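Local atomic coordinates of aldehyde dehydrogenase (Trypanosoma brucei, PDB entry 5MYP), a protein that probably oxidises aldehydes to carboxylic acids with NAD+ as the electron acceptor. Residues V334-E339 against P349-N354; M326-G331 against P357-M362; S320-L325 against A343-A348; R246-K251 against E281-M286. All blocks are in the same frame, centred on the assembly; numbering follows the deposited sequence.

Contact 1 of 4, residues V334-E339 against P349-N354. Unlike the reference sequence in segment 349-354: Asn-354 (reference Asp).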
loop_
_atom_site.group_PDB
_atom_site.type_symbol
_atom_site.label_atom_id
_atom_site.label_comp_id
_atom_site.label_asym_id
_atom_site.label_seq_id
_atom_site.Cartn_x
_atom_site.Cartn_y
_atom_site.Cartn_z
ATOM N N VAL A 334 3.129 -42.441 -5.544
ATOM C CA VAL A 334 4.451 -42.009 -6.012
ATOM C C VAL A 334 4.642 -42.558 -7.427
ATOM O O VAL A 334 4.995 -43.723 -7.606
ATOM C CB VAL A 334 5.593 -42.479 -5.077
ATOM C CG1 VAL A 334 6.959 -42.136 -5.669
ATOM C CG2 VAL A 334 5.443 -41.852 -3.697
ATOM N N ALA A 335 4.363 -41.715 -8.422
ATOM C CA ALA A 335 4.509 -42.081 -9.832
ATOM C C ALA A 335 5.966 -42.001 -10.283
ATOM O O ALA A 335 6.422 -42.846 -11.055
ATOM C CB ALA A 335 3.641 -41.188 -10.707
ATOM N N VAL A 336 6.674 -40.967 -9.825
ATOM C CA VAL A 336 8.095 -40.773 -10.128
ATOM C C VAL A 336 8.827 -40.375 -8.848
ATOM O O VAL A 336 8.355 -39.519 -8.101
ATOM C CB VAL A 336 8.309 -39.674 -11.197
ATOM C CG1 VAL A 336 9.796 -39.466 -11.492
ATOM C CG2 VAL A 336 7.563 -40.018 -12.479
ATOM N N GLY A 337 9.962 -41.018 -8.593
ATOM C CA GLY A 337 10.881 -40.598 -7.539
ATOM C C GLY A 337 10.591 -41.161 -6.157
ATOM O O GLY A 337 10.428 -42.367 -5.997
ATOM N N GLY A 338 10.543 -40.281 -5.158
ATOM C CA GLY A 338 10.332 -40.677 -3.765
ATOM C C GLY A 338 11.597 -41.059 -3.013
ATOM O O GLY A 338 11.519 -41.496 -1.865
ATOM N N GLU A 339 12.761 -40.853 -3.629
ATOM C CA GLU A 339 14.038 -41.225 -3.020
ATOM C C GLU A 339 14.433 -40.147 -2.016
ATOM O O GLU A 339 14.263 -38.949 -2.291
ATOM C CB GLU A 339 15.147 -41.373 -4.069
ATOM C CG GLU A 339 14.795 -42.253 -5.269
ATOM C CD GLU A 339 14.226 -41.481 -6.449
ATOM O OE1 GLU A 339 13.702 -40.363 -6.242
ATOM O OE2 GLU A 339 14.298 -41.983 -7.590
ATOM N N PRO A 349 13.144 -34.858 -6.403
ATOM C CA PRO A 349 11.840 -34.448 -6.922
ATOM C C PRO A 349 10.917 -35.647 -7.109
ATOM O O PRO A 349 11.328 -36.664 -7.677
ATOM C CB PRO A 349 12.172 -33.782 -8.263
ATOM C CG PRO A 349 13.593 -33.378 -8.148
ATOM C CD PRO A 349 14.243 -34.400 -7.267
ATOM N N THR A 350 9.699 -35.525 -6.593
ATOM C CA THR A 350 8.764 -36.632 -6.505
ATOM C C THR A 350 7.417 -36.201 -7.069
ATOM O O THR A 350 6.846 -35.208 -6.616
ATOM C CB THR A 350 8.619 -37.083 -5.044
ATOM O OG1 THR A 350 9.893 -37.542 -4.565
ATOM C CG2 THR A 350 7.581 -38.195 -4.895
ATOM N N ILE A 351 6.935 -36.946 -8.063
ATOM C CA ILE A 351 5.661 -36.668 -8.725
ATOM C C ILE A 351 4.592 -37.580 -8.131
ATOM O O ILE A 351 4.736 -38.810 -8.160
ATOM C CB ILE A 351 5.738 -36.906 -10.250
ATOM C CG1 ILE A 351 6.913 -36.123 -10.866
ATOM C CG2 ILE A 351 4.418 -36.531 -10.920
ATOM C CD1 ILE A 351 7.149 -36.412 -12.329
ATOM N N LEU A 352 3.533 -36.976 -7.589
ATOM C CA LEU A 352 2.409 -37.719 -7.027
ATOM C C LEU A 352 1.224 -37.663 -7.980
ATOM O O LEU A 352 0.901 -36.594 -8.503
ATOM C CB LEU A 352 1.982 -37.141 -5.675
ATOM C CG LEU A 352 2.968 -37.119 -4.513
ATOM C CD1 LEU A 352 2.264 -36.572 -3.282
ATOM C CD2 LEU A 352 3.546 -38.499 -4.235
ATOM N N THR A 353 0.578 -38.810 -8.190
ATOM C CA THR A 353 -0.673 -38.896 -8.946
ATOM C C THR A 353 -1.761 -39.487 -8.045
ATOM O O THR A 353 -1.481 -39.893 -6.913
ATOM C CB THR A 353 -0.509 -39.773 -10.199
ATOM O OG1 THR A 353 -0.071 -41.080 -9.814
ATOM C CG2 THR A 353 0.505 -39.160 -11.156
ATOM N N ASN A 354 -2.995 -39.517 -8.548
ATOM C CA ASN A 354 -4.145 -40.063 -7.811
ATOM C C ASN A 354 -4.256 -39.418 -6.430
ATOM O O ASN A 354 -4.338 -40.099 -5.408
ATOM C CB ASN A 354 -4.045 -41.594 -7.700
ATOM C CG ASN A 354 -3.911 -42.276 -9.050
ATOM O OD1 ASN A 354 -4.174 -41.682 -10.094
ATOM N ND2 ASN A 354 -3.503 -43.536 -9.033
#
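Ala-335 and Val-336 both turn their amide N-H toward the carbonyl of Ile-351, which marks a classic beta bulge between antiparallel strands 333-336 and 346-353. The bond from Ala-335 N to Ile-351 O, 2.9 Å long, meets the oxygen almost end-on; that from Val-336 N is weak at 3.3 Å. In return Ile-351 N donates to Val-336 O at 2.9 Å. The extra residue puts Val-336 and Ile-351 on the same face, lying side by side with Val-336 CG2 3.6 Å from Ile-351 CD1. On the other face Val-334 CG2 rests 3.9 Å from Leu-352 CD2. The beta-branched Val-334, Val-336 and Ile-351 suit extended strand. Beyond the bulge, Gly-338 N reaches Thr-350 OG1 at 2.9 Å. That hydroxyl stands beside its own backbone N (chi1 -62°), which brings it to the turning chain while it also bonds Ala-348 O. Gly-337 and Gly-338 both have positive phi, a backbone shape suited to glycine. Farther out, strand 346-353 pairs on with strand 370-376, helix 272-287 packs on Val-336 and Ile-351, and its Arg-283 bonds both Glu-339 and Pro-349 O. Backbone bonds thus set the strand register, while the threonine hydroxyl, gripped at two points, ties the glycine turn to the strand.

Contact 2 of 4, residues M326-G331 against P357-M362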
loop_
_atom_site.group_PDB
_atom_site.type_symbol
_atom_site.label_atom_id
_atom_site.label_comp_id
_atom_site.label_asym_id
_atom_site.label_seq_id
_atom_site.Cartn_x
_atom_site.Cartn_y
_atom_site.Cartn_z
ATOM N N MET A 326 8.165 -35.813 3.586
ATOM C CA MET A 326 8.048 -37.272 3.479
ATOM C C MET A 326 6.616 -37.756 3.759
ATOM O O MET A 326 6.130 -38.649 3.069
ATOM C CB MET A 326 9.048 -37.983 4.401
ATOM C CG MET A 326 10.519 -37.787 4.035
ATOM S SD MET A 326 10.955 -38.156 2.321
ATOM C CE MET A 326 10.610 -39.915 2.264
ATOM N N GLU A 327 5.941 -37.160 4.746
ATOM C CA GLU A 327 4.529 -37.483 5.015
ATOM C C GLU A 327 3.580 -37.078 3.880
ATOM O O GLU A 327 2.559 -37.738 3.674
ATOM C CB GLU A 327 4.042 -36.862 6.338
ATOM C CG GLU A 327 4.581 -37.512 7.605
ATOM C CD GLU A 327 4.263 -38.990 7.691
ATOM O OE1 GLU A 327 5.221 -39.786 7.761
ATOM O OE2 GLU A 327 3.066 -39.364 7.678
ATOM N N PHE A 328 3.909 -36.005 3.155
ATOM C CA PHE A 328 3.130 -35.594 1.973
ATOM C C PHE A 328 3.068 -36.647 0.861
ATOM O O PHE A 328 2.100 -36.670 0.106
ATOM C CB PHE A 328 3.644 -34.269 1.371
ATOM C CG PHE A 328 3.278 -33.020 2.151
ATOM C CD1 PHE A 328 2.251 -32.990 3.108
ATOM C CD2 PHE A 328 3.952 -31.833 1.876
ATOM C CE1 PHE A 328 1.945 -31.816 3.783
ATOM C CE2 PHE A 328 3.641 -30.660 2.547
ATOM C CZ PHE A 328 2.634 -30.651 3.499
ATOM N N MET A 329 4.081 -37.513 0.765
ATOM C CA MET A 329 4.070 -38.613 -0.213
ATOM C C MET A 329 2.925 -39.618 0.005
ATOM O O MET A 329 2.561 -40.339 -0.923
ATOM C CB MET A 329 5.411 -39.359 -0.226
ATOM C CG MET A 329 6.585 -38.535 -0.731
ATOM S SD MET A 329 8.108 -39.491 -0.842
ATOM C CE MET A 329 9.313 -38.185 -1.074
ATOM N N LYS A 330 2.364 -39.655 1.217
ATOM C CA LYS A 330 1.231 -40.532 1.544
ATOM C C LYS A 330 -0.089 -40.075 0.913
ATOM O O LYS A 330 -1.015 -40.874 0.774
ATOM C CB LYS A 330 1.033 -40.633 3.063
ATOM C CG LYS A 330 2.256 -41.044 3.875
ATOM C CD LYS A 330 2.753 -42.438 3.534
ATOM C CE LYS A 330 3.978 -42.802 4.361
ATOM N NZ LYS A 330 3.751 -42.676 5.829
ATOM N N GLY A 331 -0.184 -38.797 0.543
ATOM C CA GLY A 331 -1.396 -38.246 -0.062
ATOM C C GLY A 331 -1.655 -38.586 -1.523
ATOM O O GLY A 331 -2.643 -38.116 -2.087
ATOM N N PRO A 357 -7.529 -34.577 -2.857
ATOM C CA PRO A 357 -7.432 -33.106 -2.739
ATOM C C PRO A 357 -7.549 -32.540 -1.313
ATOM O O PRO A 357 -7.047 -31.441 -1.055
ATOM C CB PRO A 357 -8.599 -32.598 -3.605
ATOM C CG PRO A 357 -8.937 -33.729 -4.511
ATOM C CD PRO A 357 -8.669 -34.966 -3.711
ATOM N N THR A 358 -8.205 -33.279 -0.415
ATOM C CA THR A 358 -8.335 -32.885 0.994
ATOM C C THR A 358 -7.096 -33.188 1.847
ATOM O O THR A 358 -7.000 -32.687 2.968
ATOM C CB THR A 358 -9.548 -33.572 1.659
ATOM O OG1 THR A 358 -9.349 -34.990 1.676
ATOM C CG2 THR A 358 -10.840 -33.247 0.906
ATOM N N HIS A 359 -6.170 -34.012 1.339
ATOM C CA HIS A 359 -4.916 -34.317 2.047
ATOM C C HIS A 359 -4.083 -33.038 2.202
ATOM O O HIS A 359 -4.097 -32.194 1.299
ATOM C CB HIS A 359 -4.104 -35.388 1.298
ATOM C CG HIS A 359 -2.889 -35.869 2.042
ATOM N ND1 HIS A 359 -1.700 -35.176 2.044
ATOM C CD2 HIS A 359 -2.675 -36.973 2.797
ATOM C CE1 HIS A 359 -0.811 -35.817 2.782
ATOM N NE2 HIS A 359 -1.376 -36.916 3.244
ATOM N N PRO A 360 -3.363 -32.888 3.341
ATOM C CA PRO A 360 -2.458 -31.749 3.561
ATOM C C PRO A 360 -1.535 -31.330 2.392
ATOM O O PRO A 360 -1.248 -30.141 2.255
ATOM C CB PRO A 360 -1.627 -32.212 4.755
ATOM C CG PRO A 360 -2.584 -33.024 5.559
ATOM C CD PRO A 360 -3.538 -33.674 4.587
ATOM N N VAL A 361 -1.094 -32.278 1.564
ATOM C CA VAL A 361 -0.243 -31.993 0.392
ATOM C C VAL A 361 -0.927 -31.078 -0.640
ATOM O O VAL A 361 -0.244 -30.342 -1.354
ATOM C CB VAL A 361 0.260 -33.295 -0.298
ATOM C CG1 VAL A 361 -0.861 -34.009 -1.051
ATOM C CG2 VAL A 361 1.431 -33.005 -1.234
ATOM N N MET A 362 -2.259 -31.130 -0.709
ATOM C CA MET A 362 -3.033 -30.223 -1.563
ATOM C C MET A 362 -3.855 -29.178 -0.793
ATOM O O MET A 362 -4.768 -28.561 -1.352
ATOM C CB MET A 362 -3.901 -31.036 -2.531
ATOM C CG MET A 362 -3.163 -31.466 -3.791
ATOM S SD MET A 362 -2.379 -30.112 -4.690
ATOM C CE MET A 362 -3.813 -29.119 -5.107
#
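Phe-328, on helix 319-328, lays its ring against the short 3-10 turn of residues 360-361, in the loop between strands 346-353 and 370-376. Val-361 CA lies over one face of that ring, 4.0 Å from its centroid, a CH-pi contact offset toward the rim. Alongside, Phe-328 CB meets Val-361 CG2 at 3.6 Å, the two side chains sliding past each other in opposite directions, and Phe-328 CE1 touches Pro-360 CB at 3.7 Å. Flat and apolar, phenylalanine can serve both residues at once. Three residues on, Gly-331 places its CA over the centre of the His-359 imidazole, 3.4 Å from the centroid and only 11° off the normal. With only hydrogens on its CA, glycine lets the backbone lie directly on the ring. The histidine CG stands anti to the backbone N (chi1 -173°), laying the imidazole against Gly-331, and its ND1 accepts a nearly straight bond from Val-361 N at 3.0 Å. On the opposite face of the imidazole lies Pro-360 CD. With no hydrogen bond passing between the segments, their adhesion is apolar and CH-pi in character; the ND1 bond fixes the histidine's rotation and implies that this nitrogen carries no proton.

Contact 3 of 4, residues S320-L325 against A343-A348. Unlike the reference sequence in segment 320-325: Gln-323 (reference His).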
loop_
_atom_site.group_PDB
_atom_site.type_symbol
_atom_site.label_atom_id
_atom_site.label_comp_id
_atom_site.label_asym_id
_atom_site.label_seq_id
_atom_site.Cartn_x
_atom_site.Cartn_y
_atom_site.Cartn_z
ATOM N N SER A 320 12.540 -31.153 10.615
ATOM C CA SER A 320 11.088 -30.953 10.715
ATOM C C SER A 320 10.422 -30.811 9.345
ATOM O O SER A 320 9.417 -31.465 9.067
ATOM C CB SER A 320 10.786 -29.715 11.560
ATOM O OG SER A 320 11.379 -29.836 12.842
ATOM N N HIS A 321 10.999 -29.961 8.499
ATOM C CA HIS A 321 10.519 -29.787 7.122
ATOM C C HIS A 321 10.697 -31.063 6.285
ATOM O O HIS A 321 9.841 -31.385 5.463
ATOM C CB HIS A 321 11.206 -28.590 6.447
ATOM C CG HIS A 321 10.677 -27.257 6.892
ATOM N ND1 HIS A 321 10.269 -26.285 6.003
ATOM C CD2 HIS A 321 10.475 -26.743 8.129
ATOM C CE1 HIS A 321 9.848 -25.225 6.672
ATOM N NE2 HIS A 321 9.961 -25.479 7.964
ATOM N N PHE A 322 11.801 -31.783 6.507
ATOM C CA PHE A 322 12.046 -33.069 5.846
ATOM C C PHE A 322 10.927 -34.081 6.138
ATOM O O PHE A 322 10.374 -34.670 5.211
ATOM C CB PHE A 322 13.410 -33.645 6.262
ATOM C CG PHE A 322 13.716 -34.984 5.657
ATOM C CD1 PHE A 322 13.300 -36.160 6.281
ATOM C CD2 PHE A 322 14.427 -35.077 4.467
ATOM C CE1 PHE A 322 13.575 -37.397 5.724
ATOM C CE2 PHE A 322 14.706 -36.314 3.906
ATOM C CZ PHE A 322 14.278 -37.475 4.533
ATOM N N GLN A 323 10.608 -34.268 7.419
ATOM C CA GLN A 323 9.565 -35.216 7.836
ATOM C C GLN A 323 8.185 -34.839 7.288
ATOM O O GLN A 323 7.430 -35.711 6.862
ATOM C CB GLN A 323 9.513 -35.329 9.366
ATOM C CG GLN A 323 10.762 -35.947 9.981
ATOM C CD GLN A 323 10.928 -35.625 11.458
ATOM O OE1 GLN A 323 9.949 -35.483 12.192
ATOM N NE2 GLN A 323 12.175 -35.517 11.901
ATOM N N ARG A 324 7.872 -33.543 7.297
ATOM C CA ARG A 324 6.621 -33.017 6.714
ATOM C C ARG A 324 6.481 -33.365 5.225
ATOM O O ARG A 324 5.417 -33.793 4.781
ATOM C CB ARG A 324 6.567 -31.494 6.912
ATOM C CG ARG A 324 5.361 -30.781 6.314
ATOM C CD ARG A 324 5.393 -29.299 6.661
ATOM N NE ARG A 324 4.410 -28.523 5.902
ATOM C CZ ARG A 324 4.563 -28.062 4.654
ATOM N NH1 ARG A 324 5.675 -28.285 3.946
ATOM N NH2 ARG A 324 3.573 -27.368 4.097
ATOM N N LEU A 325 7.566 -33.188 4.471
ATOM C CA LEU A 325 7.582 -33.502 3.040
ATOM C C LEU A 325 7.484 -35.005 2.774
ATOM O O LEU A 325 6.793 -35.424 1.846
ATOM C CB LEU A 325 8.831 -32.919 2.369
ATOM C CG LEU A 325 8.860 -31.385 2.308
ATOM C CD1 LEU A 325 10.272 -30.871 2.070
ATOM C CD2 LEU A 325 7.910 -30.858 1.241
ATOM N N ALA A 343 19.591 -38.176 6.960
ATOM C CA ALA A 343 20.826 -37.638 7.554
ATOM C C ALA A 343 21.355 -36.400 6.823
ATOM O O ALA A 343 21.810 -35.454 7.462
ATOM C CB ALA A 343 21.904 -38.715 7.602
ATOM N N THR A 344 21.283 -36.421 5.491
ATOM C CA THR A 344 21.715 -35.301 4.646
ATOM C C THR A 344 20.552 -34.404 4.177
ATOM O O THR A 344 20.763 -33.513 3.352
ATOM C CB THR A 344 22.472 -35.817 3.404
ATOM O OG1 THR A 344 21.577 -36.573 2.571
ATOM C CG2 THR A 344 23.678 -36.683 3.813
ATOM N N LEU A 345 19.344 -34.640 4.697
ATOM C CA LEU A 345 18.137 -33.862 4.369
ATOM C C LEU A 345 17.917 -33.735 2.848
ATOM O O LEU A 345 17.673 -32.648 2.318
ATOM C CB LEU A 345 18.192 -32.492 5.055
ATOM C CG LEU A 345 18.274 -32.490 6.589
ATOM C CD1 LEU A 345 18.624 -31.105 7.111
ATOM C CD2 LEU A 345 16.968 -32.978 7.205
ATOM N N THR A 346 18.018 -34.873 2.169
ATOM C CA THR A 346 17.917 -34.949 0.719
ATOM C C THR A 346 16.601 -35.616 0.354
ATOM O O THR A 346 16.333 -36.723 0.814
ATOM C CB THR A 346 19.080 -35.770 0.130
ATOM O OG1 THR A 346 20.329 -35.193 0.529
ATOM C CG2 THR A 346 19.014 -35.782 -1.378
ATOM N N ILE A 347 15.777 -34.927 -0.436
ATOM C CA ILE A 347 14.566 -35.510 -1.022
ATOM C C ILE A 347 14.573 -35.197 -2.520
ATOM O O ILE A 347 14.543 -34.031 -2.909
ATOM C CB ILE A 347 13.269 -34.949 -0.393
ATOM C CG1 ILE A 347 13.245 -35.184 1.123
ATOM C CG2 ILE A 347 12.033 -35.580 -1.049
ATOM C CD1 ILE A 347 12.081 -34.523 1.836
ATOM N N ALA A 348 14.620 -36.235 -3.354
ATOM C CA ALA A 348 14.604 -36.047 -4.804
ATOM C C ALA A 348 13.217 -35.575 -5.262
ATOM O O ALA A 348 12.222 -35.855 -4.587
ATOM C CB ALA A 348 14.979 -37.336 -5.520
#
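Phe-322 and Ile-347 join a helix to a beta strand in a buried, mainly apolar contact: helix 319-328 lies against the first part of strand 346-353 in the larger of the chain's two mixed sheets, away from the predicted active-site residues. The phenylalanine does most of the work. With CG anti to the backbone N (chi1 178°), its ring reaches out from the helix to the strand, and CE2 comes to 3.3 Å from Ile-347 CG1, a tight approach. The same ring carbon is 3.5 Å from Thr-346 O, which lies in the ring plane at its edge, where the slightly positive ring hydrogens suit a carbonyl oxygen. Nearer the root of the side chain, Leu-345 CD2 rests 3.7 Å from Phe-322 CB, the leucine crossing the phenylalanine at a slant.

One turn along the helix, Leu-325 CB meets Ile-347 CD1 at 3.7 Å. The isoleucine is therefore shared: its CG1 serves the phenylalanine ring and its extended tip (chi2 173°) also reaches the leucine. The long CG1-CD1 arm lets one isoleucine meet both helix side chains, while beta-branching suits its strand backbone.

Leu-345 and Thr-346 form a G1 bulge facing Asp-341, and Leu-345 takes the positive phi of its first position. Around this core, Leu-325 also packs on Ile-316, and Phe-322 on Glu-342. The outward-pointing Thr-346 meets Phe-291 and Leu-295 of helix 289-296, so the strand is sandwiched here between that helix and helix 319-328.

Contact 4 of 4, residues R246-K251 against E281-M286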
loop_
_atom_site.group_PDB
_atom_site.type_symbol
_atom_site.label_atom_id
_atom_site.label_comp_id
_atom_site.label_asym_id
_atom_site.label_seq_id
_atom_site.Cartn_x
_atom_site.Cartn_y
_atom_site.Cartn_z
ATOM N N ARG A 246 11.003 -27.069 -18.179
ATOM C CA ARG A 246 10.771 -25.802 -17.480
ATOM C C ARG A 246 10.135 -26.020 -16.103
ATOM O O ARG A 246 10.592 -25.438 -15.116
ATOM C CB ARG A 246 9.942 -24.850 -18.345
ATOM C CG ARG A 246 10.745 -24.336 -19.529
ATOM C CD ARG A 246 9.929 -23.550 -20.538
ATOM N NE ARG A 246 10.777 -23.133 -21.659
ATOM C CZ ARG A 246 10.410 -22.324 -22.653
ATOM N NH1 ARG A 246 9.188 -21.801 -22.706
ATOM N NH2 ARG A 246 11.285 -22.033 -23.617
ATOM N N ILE A 247 9.114 -26.877 -16.041
ATOM C CA ILE A 247 8.451 -27.207 -14.769
ATOM C C ILE A 247 9.442 -27.864 -13.803
ATOM O O ILE A 247 9.538 -27.459 -12.643
ATOM C CB ILE A 247 7.216 -28.126 -14.971
ATOM C CG1 ILE A 247 6.112 -27.374 -15.720
ATOM C CG2 ILE A 247 6.674 -28.633 -13.631
ATOM C CD1 ILE A 247 5.017 -28.254 -16.292
ATOM N N MET A 248 10.179 -28.863 -14.291
ATOM C CA MET A 248 11.113 -29.617 -13.455
ATOM C C MET A 248 12.270 -28.745 -12.963
ATOM O O MET A 248 12.686 -28.871 -11.813
ATOM C CB MET A 248 11.635 -30.853 -14.207
ATOM C CG MET A 248 12.525 -31.794 -13.404
ATOM S SD MET A 248 11.878 -32.327 -11.800
ATOM C CE MET A 248 10.344 -33.105 -12.291
ATOM N N TRP A 249 12.773 -27.857 -13.822
ATOM C CA TRP A 249 13.804 -26.893 -13.407
ATOM C C TRP A 249 13.315 -26.023 -12.242
ATOM O O TRP A 249 14.011 -25.880 -11.240
ATOM C CB TRP A 249 14.250 -25.995 -14.575
ATOM C CG TRP A 249 15.050 -24.814 -14.102
ATOM C CD1 TRP A 249 16.347 -24.817 -13.685
ATOM C CD2 TRP A 249 14.583 -23.471 -13.953
ATOM N NE1 TRP A 249 16.726 -23.554 -13.298
ATOM C CE2 TRP A 249 15.660 -22.707 -13.451
ATOM C CE3 TRP A 249 13.359 -22.836 -14.193
ATOM C CZ2 TRP A 249 15.552 -21.338 -13.193
ATOM C CZ3 TRP A 249 13.252 -21.473 -13.933
ATOM C CH2 TRP A 249 14.343 -20.740 -13.442
ATOM N N GLY A 250 12.118 -25.456 -12.387
ATOM C CA GLY A 250 11.506 -24.628 -11.338
ATOM C C GLY A 250 11.330 -25.340 -10.006
ATOM O O GLY A 250 11.369 -24.704 -8.951
ATOM N N LYS A 251 11.133 -26.654 -10.060
ATOM C CA LYS A 251 11.009 -27.491 -8.865
ATOM C C LYS A 251 12.363 -27.895 -8.280
ATOM O O LYS A 251 12.509 -27.964 -7.061
ATOM C CB LYS A 251 10.191 -28.745 -9.203
ATOM C CG LYS A 251 9.634 -29.496 -8.005
ATOM C CD LYS A 251 8.710 -28.615 -7.183
ATOM C CE LYS A 251 7.675 -29.420 -6.422
ATOM N NZ LYS A 251 6.794 -28.533 -5.614
ATOM N N GLU A 281 11.803 -37.917 -17.413
ATOM C CA GLU A 281 12.987 -37.773 -18.268
ATOM C C GLU A 281 13.776 -36.507 -17.954
ATOM O O GLU A 281 15.004 -36.556 -17.870
ATOM C CB GLU A 281 12.614 -37.808 -19.761
ATOM C CG GLU A 281 12.120 -39.162 -20.261
ATOM C CD GLU A 281 13.094 -40.297 -19.977
ATOM O OE1 GLU A 281 14.297 -40.146 -20.290
ATOM O OE2 GLU A 281 12.660 -41.337 -19.431
ATOM N N ALA A 282 13.071 -35.387 -17.770
ATOM C CA ALA A 282 13.705 -34.123 -17.383
ATOM C C ALA A 282 14.462 -34.244 -16.055
ATOM O O ALA A 282 15.585 -33.747 -15.932
ATOM C CB ALA A 282 12.669 -33.010 -17.300
ATOM N N ARG A 283 13.848 -34.917 -15.080
ATOM C CA ARG A 283 14.463 -35.133 -13.764
ATOM C C ARG A 283 15.777 -35.916 -13.854
ATOM O O ARG A 283 16.772 -35.527 -13.233
ATOM C CB ARG A 283 13.496 -35.862 -12.827
ATOM C CG ARG A 283 13.912 -35.856 -11.366
ATOM C CD ARG A 283 12.969 -36.699 -10.522
ATOM N NE ARG A 283 13.259 -38.135 -10.644
ATOM C CZ ARG A 283 13.477 -38.989 -9.638
ATOM N NH1 ARG A 283 13.745 -40.263 -9.915
ATOM N NH2 ARG A 283 13.419 -38.609 -8.362
ATOM N N LYS A 284 15.766 -37.015 -14.611
ATOM C CA LYS A 284 16.970 -37.833 -14.840
ATOM C C LYS A 284 18.081 -37.019 -15.489
ATOM O O LYS A 284 19.232 -37.084 -15.056
ATOM C CB LYS A 284 16.663 -39.044 -15.735
ATOM C CG LYS A 284 15.807 -40.116 -15.083
ATOM C CD LYS A 284 15.422 -41.213 -16.074
ATOM C CE LYS A 284 14.080 -41.846 -15.735
ATOM N NZ LYS A 284 14.027 -42.393 -14.350
ATOM N N ALA A 285 17.723 -36.263 -16.524
ATOM C CA ALA A 285 18.667 -35.399 -17.237
ATOM C C ALA A 285 19.330 -34.362 -16.323
ATOM O O ALA A 285 20.552 -34.203 -16.353
ATOM C CB ALA A 285 17.970 -34.703 -18.396
ATOM N N MET A 286 18.534 -33.689 -15.493
ATOM C CA MET A 286 19.040 -32.602 -14.643
ATOM C C MET A 286 19.837 -33.071 -13.421
ATOM O O MET A 286 20.815 -32.428 -13.045
ATOM C CB MET A 286 17.893 -31.685 -14.205
ATOM C CG MET A 286 17.307 -30.896 -15.358
ATOM S SD MET A 286 15.935 -29.824 -14.878
ATOM C CE MET A 286 15.231 -29.465 -16.483
#
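Met-248 of helix 240-252 leans on Ala-282 and Arg-283 of helix 272-287, in a buried packing of two helices whose local axes pass 9.3 Å apart at a crossing angle of -53°. Its CG stands anti to the backbone N (chi1 -175°), and the chain then bends at chi2 and chi3, so that the thioether folds along the partner helix. Met-248 CB touches Ala-282 CB at 3.9 Å; the small alanine lets the methionine lie against the helix. Farther out, Met-248 CG lies 3.8 Å from Arg-283 N and SD is 4.0 Å from Arg-283 CB, the two side chains crossing at a slant. Of the arginine side chain, the aliphatic root (CB and CG) takes part: the chain bends at chi3, and the guanidinium leaves for Glu-339 and Pro-349 O.

Met-286 behaves differently. Its chain runs straight beyond CG (chi2 179°), carrying SD across to the other helix, 3.9 Å from Trp-249 N, and CE to 4.1 Å from Trp-249 CB. The indole itself turns away to the second subunit, where Arg-473 of that subunit makes a cation-pi contact and Phe-474 of that subunit an edge-to-face one.

Across this interface there are no hydrogen bonds. Two flexible thioethers, one folded and one extended, pack between the helices by dispersion, while the polar end of Arg-283 finds its charge partner elsewhere.

Contact 4 is buried throughout and contact 3 nearly so, whereas contacts 1 and 2 are only partly buried, contact 2 including several exposed residues. Contacts 2 and 3 use successive parts of helix 319-328, and contacts 1 and 3 successive parts of strand 346-353; Met-329 and Met-326 pack on Ile-347 between contacts 2 and 3. Chemistry follows position: backbone hydrogen bonds dominate contact 1, where strands pair, while the other three lack hydrogen bonds across their segments and rely on ring, aliphatic or thioether packing. Contact 4 alone lies by the second subunit. Arg-283 joins it to contact 1 through a salt bridge with Glu-339, whereas contacts 2 and 4 do not touch.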